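PDB 3DC4: kinesin-like protein Nod, which uses ATP binding and hydrolysis in its kinesin motor domain to interact with microtubules and is required for segregating non-exchange chromosomes in Drosophila meiosis. Local coordinates for residues L56-N61 / C317-T322; L84-K89 / Y305-A310; T115-I120 / H190-L195; P129-D134 / V224-K229; A154-I159 / H196-L201. All blocks are in the same frame, centred on the assembly; numbering follows the deposited sequence.

Contact 1: residues L56-N61 / C317-T322; sequences LIVDQN and CDLSET
Val-58 and Leu-319 slide past each other in opposite directions, and their methyls make the closest apolar contact: Val-58 CG1 lies 3.5 Å from Leu-319 CD1. Thr-322, one helical turn further on, adds CG2 at 4.1 Å from the same Val-58 CG1, crossing it at about a right angle. The Thr-322 methyl faces valine because it stands opposite its own backbone N, while OG1 is committed to a hydrogen bond with the carbonyl of Ser-313. Leucine suits its place because its fork serves two partners at once: the second branch lies against the exposed carboxylate of Asp-59, Leu-319 CD2 3.8 Å from Asp-59 CG, while CD1 is near the aspartate CB. Replacing Leu-319 with an alanine would probably open a gap beside Val-58 CG1 and leave the Asp-59 side chain without its leucine neighbour.

No hydrogen bond crosses the contact; residues 56-61 have their own set. They form a beta hairpin whose two-residue loop, Asp-59 and Gln-60, makes a type I' turn, part of the small three-stranded antiparallel sheet of the kinesin motor domain, packed against helix 319-335. Val-58 O takes two bonds from one residue, Asn-61 N at 2.8 Å and Asn-61 ND2 at 3.2 Å. The amide comes in the carbonyl plane, but the bond is bent, 137° at the hydrogen. Asp-59 and Gln-60 both carry the positive phi values that this turn requires, which aspartate tolerates well.

Contact 2: residues L84-K89 / Y305-A310; sequences LPLVDK and YLTFLA
Lys-89 lays its aliphatic chain over one face of Tyr-305, a CH-pi contact with CG 3.9 Å from the ring centroid and 22° off the ring normal. The bend at the second torsion of Lys-89 (chi2 -56°) turns the rest of the chain along the ring, and CD ends 3.3 Å from Tyr-305 OH. Apolar packing continues at the base of the ring, where Leu-86 CD2 lies 3.8 Å from Tyr-305 CB. The other leucine branch, CD1, makes a van der Waals contact with the hydroxyl oxygen Thr-307 OG1 at 4.0 Å. Helix 84-89 runs nearly antiparallel to strand 305-310, at 164°, on a central sheet whose neighbouring strands 23-30 and 96-101 bracket this one. A serine in place of Tyr-305 would probably strip the lysine methylenes of their aromatic platform and set that chain free to turn. With no hydrogen bond across the contact, cohesion comes from dispersion and CH-pi attraction: lysine supplies methylenes to the ring while its charged end can remain near the surface.

Contact 3: residues T115-I120 / H190-L195; sequences TPPGEI and HSQADL
Pro-117 turns the CG corner of its ring toward helix 192-195, crossing Leu-195 at about a right angle, with Pro-117 CG 4.2 Å from Leu-195 CD2. The leucine leaves its backbone at an angle to the loop, but CG stands opposite its own N (chi1 172°) and this swings the branch round to the proline. Gln-192, a turn earlier, brings its amide to the margin of the same ring, OE1 being 4.4 Å from Pro-117 CG; its NE2 makes a weak hydrogen bond to Pro-129 O. Proline fits because its phi matches the 3-10 turn it starts and its rigid ring offers a compact apolar knob, which His-196 and Leu-199 also touch.

Within the helix's own start, Asp-194 turns back. His-190 N donates to Asp-194 OD2 at 2.9 Å, meeting the oxygen on its anti side and 21° out of the carboxylate plane. A carboxylate is probably favoured in this first turn, at the positive end of the helix dipole. Ser-191 is at the N-cap position, and the weak bond from its N to the same Asp-194 OD2 resembles only one half of a capping box, here opening a helix packed against the loop that follows the P-loop helix 108-112.

Contact 4: residues P129-D134 / V224-K229; sequences PRALGD and VTIHVK
Ile-226 reaches from its strand to helix 129-134, where Leu-132 and Ala-131 receive it. Its CB makes no contact of its own with the helix, but it sets the two branches apart. CG2, standing opposite the backbone N, passes 4.5 Å from Leu-132 CD1. CG1 takes the other direction, opposite the carbonyl carbon, and the fully extended second torsion (chi2 -180°) carries CD1 straight out to the helix. That terminal methyl does most of the touching: it lies 4.0 Å from Leu-132 CB, 4.1 Å from Leu-132 N and 4.5 Å from Ala-131 CB, thus resting on the root of the leucine and the single methyl of the alanine before it.

Isoleucine suits the spot because its branched CB favours the strand while its longer arm spans the distance to the helix, the nearest CA atoms, of Leu-132 and Ile-226, being 7.5 Å apart. Alanine lets the helix surface stay low beneath that methyl. Leu-132 turns its branched end onward to Leu-189 and Leu-195, and Ala-131 also touches Met-237 and Tyr-79, so the contact is wholly buried. This is the helix-on-sheet layer packing of the kinesin motor domain, in which helix 127-141 is one of the helices packed on the central mixed sheet of a P-loop NTPase.

Contact 5: residues A154-I159 / H196-L201; sequences ASFIEI and HHILEL
Two residues beyond Phe-156, whose ring meets Ile-198 and Leu-199, strand residue Glu-158 has its OE2 gripped twice, by a salt bridge from Arg-206 NE and a hydrogen bond with Ser-220 OG, while OE1 pairs with Arg-207. These polar groups lie beyond the contact, which is itself apolar. The Phe-156 ring stands with its CD2 edge toward the helix backbone, 3.8 Å from Ile-198 O, which lies near the ring plane. CE2 goes on to Leu-199 CD2 at 4.1 Å, the two side chains crossing at about a right angle. A phenylalanine is well placed here, being long enough to reach two successive helix residues.

Ile-198 takes the less usual position in which CG1 sits between its backbone N and carbonyl carbon (chi1 75°); this places CG1, and an unusual second torsion (chi2 99°) brings CD1 to Ala-154 CB at 4.2 Å. The same methyl comes within 4.4 Å of Phe-156 CD2. Small Ala-154 leaves space for that arm near where the strand and helix backbones come close. Strand and helix axes run nearly parallel, 17° apart and 9.1 Å at closest approach, helix 192-204 packing on strands 151-160 and 187-188 of the motor-domain sheet.

No hydrogen bond crosses the contact, so adhesion rests on buried hydrocarbon, with a probably slight electrostatic gain where the positively polarised ring edge faces the carbonyl oxygen.

In the fold
Contacts 3, 4 and 5 form one cluster, their centres 11 to 12 Å apart. Helix 192-204 serves both contact 3 and contact 5, and Leu-195 packs on Pro-129 and Leu-132 of contact 4. Strands 151-160 and 220-229 are neighbours in the central sheet, with Ser-155 OG hydrogen-bonded to His-227 NE2. Contact 2 joins the cluster through Leu-84, which packs on Asp-134, and reaches the same sheet. Contact 1 stands apart, its centre 26 Å from that of contact 2, though strand 305-312 leads on to helix 319-335. ADP lies between these regions, about 12 Å from the side chains of both Thr-322 and Phe-156, the latter about 10 Å from the magnesium ion.

Contact 1: residues L56-N61 / C317-T322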
# COMPACT_ATOMS: atom_id res chain seq x y z
N LEU A 56 12.67 -8.53 14.89
CA LEU A 56 13.68 -9.17 14.07
C LEU A 56 15.02 -8.51 14.32
O LEU A 56 15.09 -7.39 14.81
CB LEU A 56 13.32 -9.07 12.58
CG LEU A 56 13.10 -7.69 11.98
CD1 LEU A 56 13.46 -7.74 10.51
CD2 LEU A 56 11.66 -7.24 12.18
N ILE A 57 16.08 -9.23 13.98
CA ILE A 57 17.42 -8.73 14.17
C ILE A 57 18.17 -8.83 12.86
O ILE A 57 18.17 -9.88 12.22
CB ILE A 57 18.17 -9.54 15.24
CG1 ILE A 57 17.45 -9.38 16.58
CG2 ILE A 57 19.62 -9.08 15.33
CD1 ILE A 57 17.90 -10.36 17.64
N VAL A 58 18.76 -7.72 12.46
CA VAL A 58 19.53 -7.67 11.23
C VAL A 58 20.81 -6.92 11.55
O VAL A 58 20.77 -5.82 12.10
CB VAL A 58 18.76 -6.95 10.12
CG1 VAL A 58 19.63 -6.83 8.87
CG2 VAL A 58 17.49 -7.72 9.79
N ASP A 59 21.94 -7.54 11.23
CA ASP A 59 23.25 -6.95 11.48
C ASP A 59 23.36 -6.48 12.93
O ASP A 59 23.81 -5.37 13.21
CB ASP A 59 23.49 -5.80 10.50
CG ASP A 59 24.96 -5.44 10.37
OD1 ASP A 59 25.81 -6.35 10.40
OD2 ASP A 59 25.26 -4.23 10.22
N GLN A 60 22.92 -7.33 13.86
CA GLN A 60 22.95 -7.05 15.29
C GLN A 60 22.00 -5.95 15.76
O GLN A 60 21.99 -5.59 16.93
CB GLN A 60 24.38 -6.71 15.73
CG GLN A 60 25.32 -7.89 15.68
CD GLN A 60 24.82 -9.04 16.54
OE1 GLN A 60 24.68 -8.90 17.76
NE2 GLN A 60 24.55 -10.17 15.91
N ASN A 61 21.20 -5.43 14.84
CA ASN A 61 20.24 -4.39 15.17
C ASN A 61 18.88 -5.02 15.41
O ASN A 61 18.43 -5.86 14.64
CB ASN A 61 20.13 -3.38 14.03
CG ASN A 61 21.42 -2.65 13.79
OD1 ASN A 61 21.86 -1.84 14.61
ND2 ASN A 61 22.05 -2.93 12.66
N CYS A 317 24.22 -9.94 0.55
CA CYS A 317 24.60 -8.91 -0.42
C CYS A 317 23.66 -7.71 -0.42
O CYS A 317 24.02 -6.64 -0.92
CB CYS A 317 24.66 -9.52 -1.84
SG CYS A 317 23.07 -10.15 -2.48
N ASP A 318 22.47 -7.88 0.13
CA ASP A 318 21.50 -6.79 0.17
C ASP A 318 21.37 -6.20 1.56
O ASP A 318 20.44 -5.44 1.82
CB ASP A 318 20.12 -7.30 -0.27
CG ASP A 318 20.14 -7.92 -1.65
OD1 ASP A 318 20.71 -7.29 -2.57
OD2 ASP A 318 19.58 -9.02 -1.81
N LEU A 319 22.31 -6.52 2.45
CA LEU A 319 22.28 -6.03 3.83
C LEU A 319 22.03 -4.54 3.96
O LEU A 319 21.20 -4.10 4.74
CB LEU A 319 23.59 -6.37 4.55
CG LEU A 319 23.61 -5.88 6.00
CD1 LEU A 319 22.47 -6.54 6.77
CD2 LEU A 319 24.95 -6.21 6.66
N SER A 320 22.77 -3.76 3.18
CA SER A 320 22.66 -2.31 3.22
C SER A 320 21.26 -1.80 2.85
O SER A 320 20.72 -0.91 3.50
CB SER A 320 23.70 -1.70 2.28
OG SER A 320 23.79 -0.30 2.45
N GLU A 321 20.69 -2.38 1.80
CA GLU A 321 19.35 -1.98 1.37
C GLU A 321 18.34 -2.42 2.41
O GLU A 321 17.39 -1.70 2.73
CB GLU A 321 19.03 -2.62 0.01
CG GLU A 321 19.91 -2.11 -1.13
CD GLU A 321 19.94 -0.59 -1.22
OE1 GLU A 321 18.96 0.05 -0.78
OE2 GLU A 321 20.93 -0.04 -1.75
N THR A 322 18.54 -3.61 2.95
CA THR A 322 17.64 -4.13 3.97
C THR A 322 17.66 -3.22 5.20
O THR A 322 16.61 -2.84 5.71
CB THR A 322 18.05 -5.56 4.35
OG1 THR A 322 17.74 -6.43 3.26
CG2 THR A 322 17.32 -6.05 5.60

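Contact 2: residues L84-K89 / Y305-A310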
# COMPACT_ATOMS: atom_id res chain seq x y z
N LEU A 84 -7.13 -7.66 5.96
CA LEU A 84 -8.52 -7.97 6.24
C LEU A 84 -9.16 -7.00 7.24
O LEU A 84 -10.28 -6.52 7.02
CB LEU A 84 -8.66 -9.42 6.75
CG LEU A 84 -10.10 -9.84 7.05
CD1 LEU A 84 -10.94 -9.77 5.79
CD2 LEU A 84 -10.11 -11.24 7.63
N PRO A 85 -8.46 -6.69 8.35
CA PRO A 85 -9.03 -5.76 9.34
C PRO A 85 -9.42 -4.41 8.74
O PRO A 85 -10.35 -3.77 9.21
CB PRO A 85 -7.91 -5.63 10.37
CG PRO A 85 -7.28 -7.00 10.33
CD PRO A 85 -7.19 -7.25 8.83
N LEU A 86 -8.71 -3.99 7.70
CA LEU A 86 -9.00 -2.71 7.06
C LEU A 86 -10.28 -2.74 6.24
O LEU A 86 -10.89 -1.70 6.00
CB LEU A 86 -7.84 -2.29 6.16
CG LEU A 86 -6.49 -2.05 6.83
CD1 LEU A 86 -5.46 -1.68 5.76
CD2 LEU A 86 -6.61 -0.94 7.87
N VAL A 87 -10.69 -3.93 5.81
CA VAL A 87 -11.89 -4.04 4.99
C VAL A 87 -13.10 -3.46 5.70
O VAL A 87 -13.87 -2.71 5.10
CB VAL A 87 -12.15 -5.49 4.58
CG1 VAL A 87 -13.46 -5.59 3.80
CG2 VAL A 87 -11.00 -5.99 3.72
N ASP A 88 -13.29 -3.79 6.98
CA ASP A 88 -14.43 -3.24 7.70
C ASP A 88 -14.34 -1.72 7.79
O ASP A 88 -15.35 -1.03 7.65
CB ASP A 88 -14.53 -3.83 9.10
CG ASP A 88 -15.28 -5.14 9.12
OD1 ASP A 88 -16.14 -5.35 8.24
OD2 ASP A 88 -15.01 -5.96 10.02
N LYS A 89 -13.13 -1.21 8.01
CA LYS A 89 -12.95 0.23 8.12
C LYS A 89 -13.35 0.90 6.80
O LYS A 89 -14.05 1.91 6.80
CB LYS A 89 -11.48 0.55 8.46
CG LYS A 89 -10.94 -0.19 9.69
CD LYS A 89 -11.79 0.04 10.95
CE LYS A 89 -11.21 -0.69 12.15
NZ LYS A 89 -12.04 -0.47 13.38
N TYR A 305 -6.54 5.26 7.78
CA TYR A 305 -5.63 4.18 8.14
C TYR A 305 -4.45 4.06 7.19
O TYR A 305 -4.61 4.12 5.98
CB TYR A 305 -6.37 2.84 8.17
CG TYR A 305 -7.40 2.75 9.26
CD1 TYR A 305 -8.64 3.38 9.15
CD2 TYR A 305 -7.11 2.05 10.43
CE1 TYR A 305 -9.56 3.32 10.18
CE2 TYR A 305 -8.03 1.97 11.46
CZ TYR A 305 -9.25 2.61 11.33
OH TYR A 305 -10.14 2.54 12.37
N LEU A 306 -3.26 3.90 7.76
CA LEU A 306 -2.04 3.77 6.97
C LEU A 306 -1.25 2.55 7.42
O LEU A 306 -0.90 2.44 8.60
CB LEU A 306 -1.19 5.04 7.10
CG LEU A 306 0.18 5.09 6.43
CD1 LEU A 306 0.05 4.81 4.94
CD2 LEU A 306 0.83 6.45 6.67
N THR A 307 -0.98 1.65 6.49
CA THR A 307 -0.22 0.44 6.80
C THR A 307 0.96 0.27 5.85
O THR A 307 0.79 0.25 4.62
CB THR A 307 -1.11 -0.81 6.74
OG1 THR A 307 -2.11 -0.74 7.76
CG2 THR A 307 -0.27 -2.08 6.95
N PHE A 308 2.15 0.17 6.43
CA PHE A 308 3.40 -0.00 5.68
C PHE A 308 3.79 -1.46 5.63
O PHE A 308 3.67 -2.17 6.62
CB PHE A 308 4.55 0.73 6.38
CG PHE A 308 4.51 2.22 6.25
CD1 PHE A 308 5.08 2.84 5.15
CD2 PHE A 308 3.94 2.99 7.26
CE1 PHE A 308 5.11 4.23 5.06
CE2 PHE A 308 3.96 4.38 7.17
CZ PHE A 308 4.54 5.00 6.07
N LEU A 309 4.26 -1.91 4.47
CA LEU A 309 4.73 -3.28 4.33
C LEU A 309 6.14 -3.17 3.79
O LEU A 309 6.35 -2.89 2.60
CB LEU A 309 3.87 -4.10 3.37
CG LEU A 309 4.35 -5.54 3.13
CD1 LEU A 309 4.37 -6.31 4.45
CD2 LEU A 309 3.40 -6.24 2.15
N ALA A 310 7.12 -3.37 4.67
CA ALA A 310 8.53 -3.33 4.30
C ALA A 310 8.91 -4.70 3.81
O ALA A 310 8.79 -5.68 4.54
CB ALA A 310 9.39 -2.97 5.51

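Contact 3: residues T115-I120 / H190-L195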
# COMPACT_ATOMS: atom_id res chain seq x y z
N THR A 115 -0.13 -8.24 -10.23
CA THR A 115 -0.19 -9.04 -11.45
C THR A 115 -1.62 -9.51 -11.69
O THR A 115 -2.32 -9.87 -10.76
CB THR A 115 0.74 -10.27 -11.35
OG1 THR A 115 2.09 -9.84 -11.17
CG2 THR A 115 0.65 -11.11 -12.63
N PRO A 116 -2.07 -9.49 -12.96
CA PRO A 116 -3.43 -9.93 -13.29
C PRO A 116 -3.75 -11.29 -12.68
O PRO A 116 -3.07 -12.28 -12.97
CB PRO A 116 -3.43 -9.95 -14.81
CG PRO A 116 -2.51 -8.81 -15.15
CD PRO A 116 -1.37 -8.99 -14.16
N PRO A 117 -4.77 -11.36 -11.82
CA PRO A 117 -5.22 -12.58 -11.13
C PRO A 117 -5.33 -13.81 -12.02
O PRO A 117 -4.92 -14.90 -11.63
CB PRO A 117 -6.57 -12.16 -10.55
CG PRO A 117 -6.36 -10.72 -10.25
CD PRO A 117 -5.66 -10.23 -11.49
N GLY A 118 -5.89 -13.63 -13.22
CA GLY A 118 -6.05 -14.74 -14.14
C GLY A 118 -4.78 -15.56 -14.33
O GLY A 118 -4.82 -16.78 -14.35
N GLU A 119 -3.65 -14.87 -14.48
CA GLU A 119 -2.37 -15.54 -14.68
C GLU A 119 -1.60 -15.73 -13.38
O GLU A 119 -0.38 -15.53 -13.34
CB GLU A 119 -1.52 -14.75 -15.68
CG GLU A 119 -1.44 -13.26 -15.37
CD GLU A 119 -0.60 -12.50 -16.38
OE1 GLU A 119 0.63 -12.70 -16.41
OE2 GLU A 119 -1.18 -11.70 -17.16
N ILE A 120 -2.30 -16.12 -12.31
CA ILE A 120 -1.68 -16.32 -11.01
C ILE A 120 -2.31 -17.50 -10.28
O ILE A 120 -3.53 -17.60 -10.21
CB ILE A 120 -1.84 -15.06 -10.10
CG1 ILE A 120 -1.09 -13.87 -10.71
CG2 ILE A 120 -1.31 -15.35 -8.71
CD1 ILE A 120 0.40 -14.09 -10.84
N HIS A 190 -17.29 -5.45 -10.65
CA HIS A 190 -18.41 -6.30 -10.27
C HIS A 190 -17.93 -7.72 -9.96
O HIS A 190 -18.67 -8.51 -9.37
CB HIS A 190 -19.45 -6.34 -11.40
CG HIS A 190 -20.10 -5.02 -11.67
ND1 HIS A 190 -21.03 -4.46 -10.82
CD2 HIS A 190 -19.94 -4.14 -12.68
CE1 HIS A 190 -21.41 -3.29 -11.29
NE2 HIS A 190 -20.76 -3.07 -12.42
N SER A 191 -16.70 -8.02 -10.36
CA SER A 191 -16.12 -9.34 -10.13
C SER A 191 -14.61 -9.31 -10.34
O SER A 191 -14.06 -8.32 -10.80
CB SER A 191 -16.72 -10.35 -11.11
OG SER A 191 -16.28 -10.07 -12.43
N GLN A 192 -13.95 -10.42 -10.00
CA GLN A 192 -12.51 -10.52 -10.15
C GLN A 192 -12.08 -10.30 -11.60
O GLN A 192 -11.01 -9.77 -11.86
CB GLN A 192 -12.03 -11.90 -9.69
CG GLN A 192 -12.09 -12.12 -8.18
CD GLN A 192 -11.16 -11.19 -7.41
OE1 GLN A 192 -10.00 -11.02 -7.78
NE2 GLN A 192 -11.67 -10.60 -6.34
N ALA A 193 -12.93 -10.72 -12.52
CA ALA A 193 -12.64 -10.57 -13.94
C ALA A 193 -12.40 -9.10 -14.27
O ALA A 193 -11.48 -8.77 -15.01
CB ALA A 193 -13.80 -11.10 -14.78
N ASP A 194 -13.22 -8.22 -13.70
CA ASP A 194 -13.07 -6.79 -13.95
C ASP A 194 -11.74 -6.29 -13.41
O ASP A 194 -11.08 -5.45 -14.03
CB ASP A 194 -14.22 -6.01 -13.31
CG ASP A 194 -15.56 -6.31 -13.97
OD1 ASP A 194 -15.59 -6.38 -15.22
OD2 ASP A 194 -16.56 -6.48 -13.26
N LEU A 195 -11.33 -6.80 -12.25
CA LEU A 195 -10.06 -6.40 -11.66
C LEU A 195 -8.96 -6.82 -12.61
O LEU A 195 -8.02 -6.08 -12.86
CB LEU A 195 -9.87 -7.09 -10.30
CG LEU A 195 -8.50 -6.91 -9.63
CD1 LEU A 195 -8.22 -5.43 -9.37
CD2 LEU A 195 -8.50 -7.68 -8.31

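Contact 4: residues P129-D134 / V224-K229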
# COMPACT_ATOMS: atom_id res chain seq x y z
N PRO A 129 -6.52 -8.71 -5.10
CA PRO A 129 -7.64 -9.62 -5.37
C PRO A 129 -8.33 -10.15 -4.12
O PRO A 129 -9.54 -10.37 -4.14
CB PRO A 129 -6.98 -10.72 -6.21
CG PRO A 129 -5.58 -10.75 -5.69
CD PRO A 129 -5.24 -9.28 -5.55
N ARG A 130 -7.58 -10.35 -3.04
CA ARG A 130 -8.18 -10.86 -1.81
C ARG A 130 -9.07 -9.81 -1.17
O ARG A 130 -10.16 -10.11 -0.69
CB ARG A 130 -7.10 -11.31 -0.83
CG ARG A 130 -6.24 -12.45 -1.35
CD ARG A 130 -5.19 -12.89 -0.36
NE ARG A 130 -4.35 -13.92 -0.95
CZ ARG A 130 -4.65 -15.22 -0.95
NH1 ARG A 130 -5.76 -15.65 -0.37
NH2 ARG A 130 -3.85 -16.08 -1.57
N ALA A 131 -8.59 -8.57 -1.16
CA ALA A 131 -9.35 -7.48 -0.57
C ALA A 131 -10.65 -7.27 -1.34
O ALA A 131 -11.72 -7.17 -0.74
CB ALA A 131 -8.54 -6.21 -0.61
N LEU A 132 -10.56 -7.22 -2.66
CA LEU A 132 -11.75 -7.01 -3.48
C LEU A 132 -12.77 -8.11 -3.22
O LEU A 132 -13.98 -7.86 -3.15
CB LEU A 132 -11.37 -6.98 -4.96
CG LEU A 132 -12.53 -6.74 -5.94
CD1 LEU A 132 -13.14 -5.36 -5.67
CD2 LEU A 132 -12.01 -6.82 -7.37
N GLY A 133 -12.28 -9.34 -3.06
CA GLY A 133 -13.17 -10.46 -2.78
C GLY A 133 -13.98 -10.25 -1.52
O GLY A 133 -15.19 -10.43 -1.53
N ASP A 134 -13.32 -9.86 -0.43
CA ASP A 134 -14.01 -9.63 0.84
C ASP A 134 -14.90 -8.39 0.81
O ASP A 134 -15.89 -8.31 1.53
CB ASP A 134 -13.00 -9.53 2.00
CG ASP A 134 -12.42 -10.88 2.38
OD1 ASP A 134 -13.20 -11.83 2.60
OD2 ASP A 134 -11.17 -11.01 2.48
N VAL A 224 -3.00 1.36 -7.11
CA VAL A 224 -4.29 0.84 -7.55
C VAL A 224 -5.22 1.08 -6.38
O VAL A 224 -4.96 0.64 -5.25
CB VAL A 224 -4.22 -0.66 -7.88
CG1 VAL A 224 -5.60 -1.17 -8.24
CG2 VAL A 224 -3.27 -0.89 -9.04
N THR A 225 -6.30 1.80 -6.64
CA THR A 225 -7.25 2.12 -5.59
C THR A 225 -8.62 1.52 -5.82
O THR A 225 -9.20 1.65 -6.90
CB THR A 225 -7.41 3.64 -5.45
OG1 THR A 225 -6.16 4.20 -5.02
CG2 THR A 225 -8.49 3.98 -4.43
N ILE A 226 -9.10 0.83 -4.80
CA ILE A 226 -10.43 0.25 -4.82
C ILE A 226 -11.31 1.31 -4.17
O ILE A 226 -11.11 1.67 -3.01
CB ILE A 226 -10.49 -1.05 -4.00
CG1 ILE A 226 -9.68 -2.14 -4.70
CG2 ILE A 226 -11.94 -1.48 -3.80
CD1 ILE A 226 -9.68 -3.48 -3.98
N HIS A 227 -12.25 1.84 -4.95
CA HIS A 227 -13.16 2.88 -4.48
C HIS A 227 -14.52 2.30 -4.11
O HIS A 227 -15.10 1.52 -4.87
CB HIS A 227 -13.37 3.94 -5.56
CG HIS A 227 -12.12 4.63 -6.00
ND1 HIS A 227 -11.76 5.88 -5.55
CD2 HIS A 227 -11.15 4.26 -6.87
CE1 HIS A 227 -10.63 6.25 -6.12
NE2 HIS A 227 -10.24 5.28 -6.93
N VAL A 228 -15.01 2.68 -2.94
CA VAL A 228 -16.30 2.26 -2.44
C VAL A 228 -17.12 3.55 -2.41
O VAL A 228 -16.85 4.45 -1.61
CB VAL A 228 -16.17 1.68 -1.01
CG1 VAL A 228 -17.54 1.38 -0.42
CG2 VAL A 228 -15.34 0.40 -1.06
N LYS A 229 -18.10 3.64 -3.31
CA LYS A 229 -18.93 4.83 -3.43
C LYS A 229 -20.42 4.65 -3.19
O LYS A 229 -21.02 3.68 -3.64
CB LYS A 229 -18.75 5.43 -4.83
CG LYS A 229 -17.37 6.02 -5.13
CD LYS A 229 -17.39 6.76 -6.46
CE LYS A 229 -16.12 7.57 -6.68
NZ LYS A 229 -16.16 8.29 -7.98

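Contact 5: residues A154-I159 / H196-L201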
# COMPACT_ATOMS: atom_id res chain seq x y z
N ALA A 154 -12.24 0.96 -9.54
CA ALA A 154 -10.80 0.84 -9.41
C ALA A 154 -10.14 1.90 -10.28
O ALA A 154 -10.61 2.19 -11.38
CB ALA A 154 -10.33 -0.55 -9.84
N SER A 155 -9.07 2.51 -9.76
CA SER A 155 -8.29 3.48 -10.50
C SER A 155 -6.87 2.94 -10.47
O SER A 155 -6.50 2.20 -9.55
CB SER A 155 -8.38 4.88 -9.87
OG SER A 155 -7.96 4.92 -8.52
N PHE A 156 -6.08 3.26 -11.49
CA PHE A 156 -4.70 2.80 -11.58
C PHE A 156 -3.84 3.99 -11.99
O PHE A 156 -3.88 4.45 -13.13
CB PHE A 156 -4.57 1.68 -12.63
CG PHE A 156 -3.32 0.84 -12.51
CD1 PHE A 156 -2.14 1.36 -11.96
CD2 PHE A 156 -3.30 -0.47 -12.98
CE1 PHE A 156 -0.98 0.59 -11.89
CE2 PHE A 156 -2.14 -1.25 -12.91
CZ PHE A 156 -0.97 -0.71 -12.36
N ILE A 157 -3.06 4.48 -11.03
CA ILE A 157 -2.19 5.62 -11.26
C ILE A 157 -0.73 5.21 -11.14
O ILE A 157 -0.37 4.39 -10.29
CB ILE A 157 -2.50 6.73 -10.23
CG1 ILE A 157 -3.90 7.29 -10.48
CG2 ILE A 157 -1.45 7.83 -10.32
CD1 ILE A 157 -4.39 8.19 -9.38
N GLU A 158 0.10 5.78 -12.00
CA GLU A 158 1.53 5.51 -11.99
C GLU A 158 2.25 6.84 -11.79
O GLU A 158 1.85 7.85 -12.35
CB GLU A 158 1.97 4.88 -13.32
CG GLU A 158 3.48 4.86 -13.55
CD GLU A 158 3.87 4.24 -14.88
OE1 GLU A 158 3.18 4.49 -15.88
OE2 GLU A 158 4.88 3.51 -14.92
N ILE A 159 3.29 6.82 -10.96
CA ILE A 159 4.08 8.02 -10.71
C ILE A 159 5.48 7.75 -11.25
O ILE A 159 6.26 7.00 -10.65
CB ILE A 159 4.16 8.35 -9.20
CG1 ILE A 159 2.75 8.60 -8.65
CG2 ILE A 159 5.05 9.58 -8.97
CD1 ILE A 159 2.71 8.96 -7.17
N HIS A 196 -9.09 -8.03 -13.15
CA HIS A 196 -8.10 -8.53 -14.08
C HIS A 196 -7.99 -7.59 -15.28
O HIS A 196 -6.89 -7.31 -15.75
CB HIS A 196 -8.48 -9.94 -14.53
CG HIS A 196 -7.48 -10.57 -15.44
ND1 HIS A 196 -7.26 -10.13 -16.73
CD2 HIS A 196 -6.62 -11.60 -15.25
CE1 HIS A 196 -6.31 -10.85 -17.29
NE2 HIS A 196 -5.90 -11.75 -16.41
N HIS A 197 -9.12 -7.10 -15.77
CA HIS A 197 -9.12 -6.19 -16.91
C HIS A 197 -8.36 -4.89 -16.62
O HIS A 197 -7.48 -4.51 -17.39
CB HIS A 197 -10.56 -5.85 -17.32
CG HIS A 197 -10.66 -4.78 -18.36
ND1 HIS A 197 -10.15 -4.92 -19.63
CD2 HIS A 197 -11.21 -3.54 -18.32
CE1 HIS A 197 -10.38 -3.82 -20.33
NE2 HIS A 197 -11.02 -2.97 -19.55
N ILE A 198 -8.69 -4.23 -15.51
CA ILE A 198 -8.03 -2.97 -15.18
C ILE A 198 -6.53 -3.16 -14.93
O ILE A 198 -5.73 -2.28 -15.28
CB ILE A 198 -8.68 -2.26 -13.94
CG1 ILE A 198 -8.29 -2.97 -12.63
CG2 ILE A 198 -10.18 -2.22 -14.09
CD1 ILE A 198 -7.15 -2.27 -11.88
N LEU A 199 -6.15 -4.28 -14.35
CA LEU A 199 -4.73 -4.53 -14.09
C LEU A 199 -3.98 -4.80 -15.39
O LEU A 199 -2.86 -4.34 -15.57
CB LEU A 199 -4.55 -5.72 -13.14
CG LEU A 199 -4.95 -5.48 -11.69
CD1 LEU A 199 -4.73 -6.74 -10.87
CD2 LEU A 199 -4.12 -4.32 -11.13
N GLU A 200 -4.62 -5.54 -16.29
CA GLU A 200 -4.02 -5.85 -17.57
C GLU A 200 -3.92 -4.58 -18.41
O GLU A 200 -2.89 -4.30 -19.02
CB GLU A 200 -4.86 -6.90 -18.31
CG GLU A 200 -4.30 -7.35 -19.64
CD GLU A 200 -5.20 -8.36 -20.34
OE1 GLU A 200 -5.37 -9.48 -19.80
OE2 GLU A 200 -5.74 -8.03 -21.42
N LEU A 201 -5.01 -3.81 -18.43
CA LEU A 201 -5.05 -2.56 -19.18
C LEU A 201 -4.00 -1.60 -18.66
O LEU A 201 -3.23 -1.02 -19.44
CB LEU A 201 -6.44 -1.93 -19.07
CG LEU A 201 -6.61 -0.53 -19.67
CD1 LEU A 201 -6.47 -0.59 -21.18
CD2 LEU A 201 -7.97 0.02 -19.28